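Local coordinates for group II chitinase (Ostrinia furnacalis, PDB 6JAV), which probably hydrolyses internal linkages of chitin through this family 18 glycoside hydrolase catalytic domain, one part of a much longer chitin-binding protein, at residues Val98-Val108 / Asp144-Leu155. Residues are numbered along the deposited sequence; the frame is centred on the assembly and turned at random.
Sequences VNDPAARAKFV and DKQGFADLVHEL
Arg104 holds Glu154 side-on: NE donates to Glu154 OE1 at 2.8 Å, almost straight at 170°, while NH2 reaches Glu154 OE2 at 2.9 Å on the syn lone pair. This salt bridge joins helices 101-118 and 143-159 on the outside of the family 18 TIM barrel; their segments 101-108 and 144-155 run in roughly the same direction, crossing at -34°. Arginine suits the place because its five N-H groups can serve several acceptors at once. Arg104 NH1 donates to Val98 O at 2.8 Å, tying helix 101-118 back to the end of helix 93-98, and a water links NH2 to Asp150 OD2. Pro101 CA lies over one face of the guanidinium and Asp150 CB over the opposite one, so the flat group is sandwiched as well as bonded. The bend at chi3 (-45°) turns the head across helix 143-159, where it reaches Glu154, while CD lies against Leu151 CB. The nearby carboxylate of Asp150 probably adds to the favourable field around the cation.

Gly147 is equally apt: with no side chain, it lets Val98 O come within 3.3 Å of Gly147 CA. Val98 itself is a knob among Asp144, Gly147, Phe148 and Leu151. Deeper in, Leu151 enters the hole formed by Val98, Arg104, Phe107 and Val108, its CD1 meeting Phe107 CD2 at 3.9 Å. Leu155 continues this apolar seam toward the barrel wall, packing on Leu123 and Leu125 of strand 122-126.

At the other end an amide suits Asn99: its OD1 accepts from Ser143, while ND2 donates to Ser95 O and, in a bent bond of 2.9 Å, to Asp144 OD1. That carboxylate oxygen also bonds Ser95 OG, and its partner OD2 is bonded to Lys131 N and Trp133 NE1.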
loop_
_atom_site.group_PDB
_atom_site.type_symbol
_atom_site.label_atom_id
_atom_site.label_comp_id
_atom_site.label_asym_id
_atom_site.label_seq_id
_atom_site.Cartn_x
_atom_site.Cartn_y
_atom_site.Cartn_z
ATOM N N VAL A 98 16.599 -15.210 -0.299
ATOM C CA VAL A 98 15.702 -16.163 -0.958
ATOM C C VAL A 98 16.456 -17.126 -1.857
ATOM O O VAL A 98 15.915 -18.181 -2.204
ATOM C CB VAL A 98 14.527 -15.506 -1.717
ATOM C CG1 VAL A 98 13.709 -14.606 -0.767
ATOM C CG2 VAL A 98 15.015 -14.728 -2.934
ATOM N N ASN A 99 17.668 -16.786 -2.274
ATOM C CA ASN A 99 18.461 -17.665 -3.135
ATOM C C ASN A 99 19.301 -18.675 -2.348
ATOM O O ASN A 99 20.077 -19.421 -2.957
ATOM C CB ASN A 99 19.337 -16.832 -4.068
ATOM C CG ASN A 99 18.571 -16.299 -5.243
ATOM O OD1 ASN A 99 18.324 -17.033 -6.220
ATOM N ND2 ASN A 99 18.166 -15.028 -5.169
ATOM N N ASP A 100 19.157 -18.729 -1.025
ATOM C CA ASP A 100 19.980 -19.563 -0.139
ATOM C C ASP A 100 19.056 -20.439 0.706
ATOM O O ASP A 100 18.462 -19.961 1.691
ATOM C CB ASP A 100 20.823 -18.617 0.722
ATOM C CG ASP A 100 21.761 -19.320 1.691
ATOM O OD1 ASP A 100 21.585 -20.518 1.976
ATOM O OD2 ASP A 100 22.665 -18.621 2.220
ATOM N N PRO A 101 18.869 -21.721 0.341
ATOM C CA PRO A 101 17.932 -22.557 1.115
ATOM C C PRO A 101 18.236 -22.631 2.607
ATOM O O PRO A 101 17.307 -22.649 3.427
ATOM C CB PRO A 101 18.026 -23.932 0.423
ATOM C CG PRO A 101 18.454 -23.609 -0.987
ATOM C CD PRO A 101 19.395 -22.419 -0.852
ATOM N N ALA A 102 19.517 -22.712 2.993
ATOM C CA ALA A 102 19.852 -22.771 4.411
ATOM C C ALA A 102 19.471 -21.474 5.120
ATOM O O ALA A 102 19.005 -21.503 6.268
ATOM C CB ALA A 102 21.344 -23.067 4.601
ATOM N N ALA A 103 19.675 -20.338 4.453
ATOM C CA ALA A 103 19.287 -19.057 5.043
ATOM C C ALA A 103 17.780 -18.949 5.176
ATOM O O ALA A 103 17.274 -18.456 6.195
ATOM C CB ALA A 103 19.820 -17.902 4.203
ATOM N N ARG A 104 17.040 -19.426 4.170
ATOM C CA ARG A 104 15.581 -19.415 4.282
ATOM C C ARG A 104 15.118 -20.265 5.452
ATOM O O ARG A 104 14.213 -19.873 6.199
ATOM C CB ARG A 104 14.922 -19.913 2.991
ATOM C CG ARG A 104 15.120 -19.022 1.772
ATOM C CD ARG A 104 14.131 -19.355 0.637
ATOM N NE ARG A 104 14.032 -20.801 0.413
ATOM C CZ ARG A 104 14.640 -21.461 -0.564
ATOM N NH1 ARG A 104 15.402 -20.832 -1.440
ATOM N NH2 ARG A 104 14.454 -22.776 -0.665
ATOM N N ALA A 105 15.743 -21.441 5.645
ATOM C CA ALA A 105 15.282 -22.344 6.692
ATOM C C ALA A 105 15.501 -21.747 8.074
ATOM O O ALA A 105 14.642 -21.879 8.954
ATOM C CB ALA A 105 16.003 -23.689 6.557
ATOM N N LYS A 106 16.627 -21.059 8.273
ATOM C CA LYS A 106 16.856 -20.367 9.535
ATOM C C LYS A 106 15.871 -19.212 9.715
ATOM O O LYS A 106 15.276 -19.037 10.790
ATOM C CB LYS A 106 18.292 -19.855 9.549
ATOM C CG LYS A 106 18.669 -19.168 10.871
ATOM C CD LYS A 106 20.150 -18.771 10.892
ATOM C CE LYS A 106 20.335 -17.301 10.507
ATOM N NZ LYS A 106 21.708 -16.735 10.752
ATOM N N PHE A 107 15.684 -18.420 8.657
ATOM C CA PHE A 107 14.792 -17.269 8.722
ATOM C C PHE A 107 13.384 -17.678 9.128
ATOM O O PHE A 107 12.742 -17.010 9.953
ATOM C CB PHE A 107 14.773 -16.575 7.357
ATOM C CG PHE A 107 13.689 -15.541 7.237
ATOM C CD1 PHE A 107 13.918 -14.225 7.615
ATOM C CD2 PHE A 107 12.431 -15.887 6.745
ATOM C CE1 PHE A 107 12.888 -13.265 7.508
ATOM C CE2 PHE A 107 11.406 -14.940 6.657
ATOM C CZ PHE A 107 11.650 -13.633 7.032
ATOM N N VAL A 108 12.872 -18.767 8.550
ATOM C CA VAL A 108 11.467 -19.114 8.739
ATOM C C VAL A 108 11.173 -19.451 10.197
ATOM O O VAL A 108 10.172 -18.999 10.764
ATOM C CB VAL A 108 11.078 -20.250 7.773
ATOM C CG1 VAL A 108 9.776 -20.904 8.203
ATOM C CG2 VAL A 108 11.000 -19.726 6.320
ATOM N N ASP A 144 15.339 -14.945 -8.263
ATOM C CA ASP A 144 14.529 -14.334 -7.201
ATOM C C ASP A 144 13.090 -14.824 -7.251
ATOM O O ASP A 144 12.440 -14.936 -6.204
ATOM C CB ASP A 144 14.519 -12.808 -7.340
ATOM C CG ASP A 144 15.727 -12.140 -6.747
ATOM O OD1 ASP A 144 16.640 -12.822 -6.254
ATOM O OD2 ASP A 144 15.781 -10.892 -6.798
ATOM N N LYS A 145 12.566 -15.110 -8.449
ATOM C CA LYS A 145 11.183 -15.580 -8.560
ATOM C C LYS A 145 11.002 -16.920 -7.864
ATOM O O LYS A 145 10.128 -17.078 -6.997
ATOM C CB LYS A 145 10.769 -15.663 -10.037
ATOM C CG LYS A 145 9.338 -16.118 -10.167
ATOM C CD LYS A 145 8.903 -16.354 -11.600
ATOM C CE LYS A 145 8.862 -15.091 -12.352
ATOM N NZ LYS A 145 8.425 -15.358 -13.763
ATOM N N GLN A 146 11.827 -17.912 -8.220
ATOM C CA GLN A 146 11.699 -19.211 -7.585
ATOM C C GLN A 146 12.052 -19.119 -6.107
ATOM O O GLN A 146 11.425 -19.769 -5.273
ATOM C CB GLN A 146 12.596 -20.231 -8.305
ATOM C CG GLN A 146 12.452 -21.640 -7.786
ATOM C CD GLN A 146 11.040 -22.197 -7.982
ATOM O OE1 GLN A 146 10.550 -22.308 -9.108
ATOM N NE2 GLN A 146 10.385 -22.547 -6.883
ATOM N N GLY A 147 13.048 -18.302 -5.767
ATOM C CA GLY A 147 13.436 -18.205 -4.373
ATOM C C GLY A 147 12.328 -17.628 -3.516
ATOM O O GLY A 147 12.071 -18.118 -2.413
ATOM N N PHE A 148 11.674 -16.562 -4.003
ATOM C CA PHE A 148 10.545 -15.996 -3.261
ATOM C C PHE A 148 9.394 -16.996 -3.143
ATOM O O PHE A 148 8.757 -17.112 -2.085
ATOM C CB PHE A 148 10.093 -14.715 -3.955
ATOM C CG PHE A 148 9.028 -13.946 -3.212
ATOM C CD1 PHE A 148 9.317 -13.344 -1.988
ATOM C CD2 PHE A 148 7.747 -13.838 -3.745
ATOM C CE1 PHE A 148 8.318 -12.602 -1.318
ATOM C CE2 PHE A 148 6.750 -13.117 -3.094
ATOM C CZ PHE A 148 7.041 -12.494 -1.875
ATOM N N ALA A 149 9.103 -17.729 -4.227
ATOM C CA ALA A 149 8.046 -18.736 -4.165
ATOM C C ALA A 149 8.364 -19.808 -3.134
ATOM O O ALA A 149 7.473 -20.251 -2.399
ATOM C CB ALA A 149 7.864 -19.360 -5.556
ATOM N N ASP A 150 9.637 -20.210 -3.041
ATOM C CA ASP A 150 10.014 -21.207 -2.044
ATOM C C ASP A 150 9.966 -20.628 -0.637
ATOM O O ASP A 150 9.559 -21.324 0.305
ATOM C CB ASP A 150 11.399 -21.788 -2.341
ATOM C CG ASP A 150 11.384 -22.730 -3.549
ATOM O OD1 ASP A 150 10.305 -23.272 -3.889
ATOM O OD2 ASP A 150 12.456 -22.920 -4.159
ATOM N N LEU A 151 10.362 -19.352 -0.476
ATOM C CA LEU A 151 10.200 -18.695 0.827
ATOM C C LEU A 151 8.729 -18.687 1.256
ATOM O O LEU A 151 8.392 -19.005 2.408
ATOM C CB LEU A 151 10.756 -17.268 0.787
ATOM C CG LEU A 151 10.653 -16.543 2.155
ATOM C CD1 LEU A 151 11.704 -17.073 3.113
ATOM C CD2 LEU A 151 10.796 -15.047 1.977
ATOM N N VAL A 152 7.836 -18.342 0.329
ATOM C CA VAL A 152 6.406 -18.346 0.630
ATOM C C VAL A 152 5.931 -19.742 1.017
ATOM O O VAL A 152 5.184 -19.901 1.994
ATOM C CB VAL A 152 5.622 -17.764 -0.553
ATOM C CG1 VAL A 152 4.126 -17.980 -0.371
ATOM C CG2 VAL A 152 5.861 -16.260 -0.615
ATOM N N HIS A 153 6.382 -20.775 0.286
ATOM C CA HIS A 153 5.995 -22.127 0.660
ATOM C C HIS A 153 6.500 -22.481 2.058
ATOM O O HIS A 153 5.753 -23.028 2.882
ATOM C CB HIS A 153 6.521 -23.144 -0.338
ATOM C CG HIS A 153 6.381 -24.523 0.214
ATOM N ND1 HIS A 153 7.461 -25.284 0.602
ATOM C CD2 HIS A 153 5.275 -25.201 0.611
ATOM C CE1 HIS A 153 7.023 -26.407 1.154
ATOM N NE2 HIS A 153 5.701 -26.385 1.155
ATOM N N GLU A 154 7.765 -22.165 2.342
ATOM C CA GLU A 154 8.350 -22.577 3.616
ATOM C C GLU A 154 7.717 -21.833 4.782
ATOM O O GLU A 154 7.510 -22.411 5.862
ATOM C CB GLU A 154 9.866 -22.398 3.558
ATOM C CG GLU A 154 10.468 -23.397 2.545
ATOM C CD GLU A 154 11.744 -22.961 1.864
ATOM O OE1 GLU A 154 12.435 -22.055 2.382
ATOM O OE2 GLU A 154 12.060 -23.551 0.799
ATOM N N LEU A 155 7.372 -20.558 4.573
ATOM C CA LEU A 155 6.624 -19.835 5.605
ATOM C C LEU A 155 5.230 -20.419 5.785
ATOM O O LEU A 155 4.769 -20.603 6.917
ATOM C CB LEU A 155 6.518 -18.356 5.226
ATOM C CG LEU A 155 7.791 -17.539 5.423
ATOM C CD1 LEU A 155 7.693 -16.200 4.686
ATOM C CD2 LEU A 155 8.063 -17.307 6.922
HETATM O O HOH W 1 14.945 -24.049 2.724
HETATM O O HOH W 2 15.136 -23.153 -3.513
#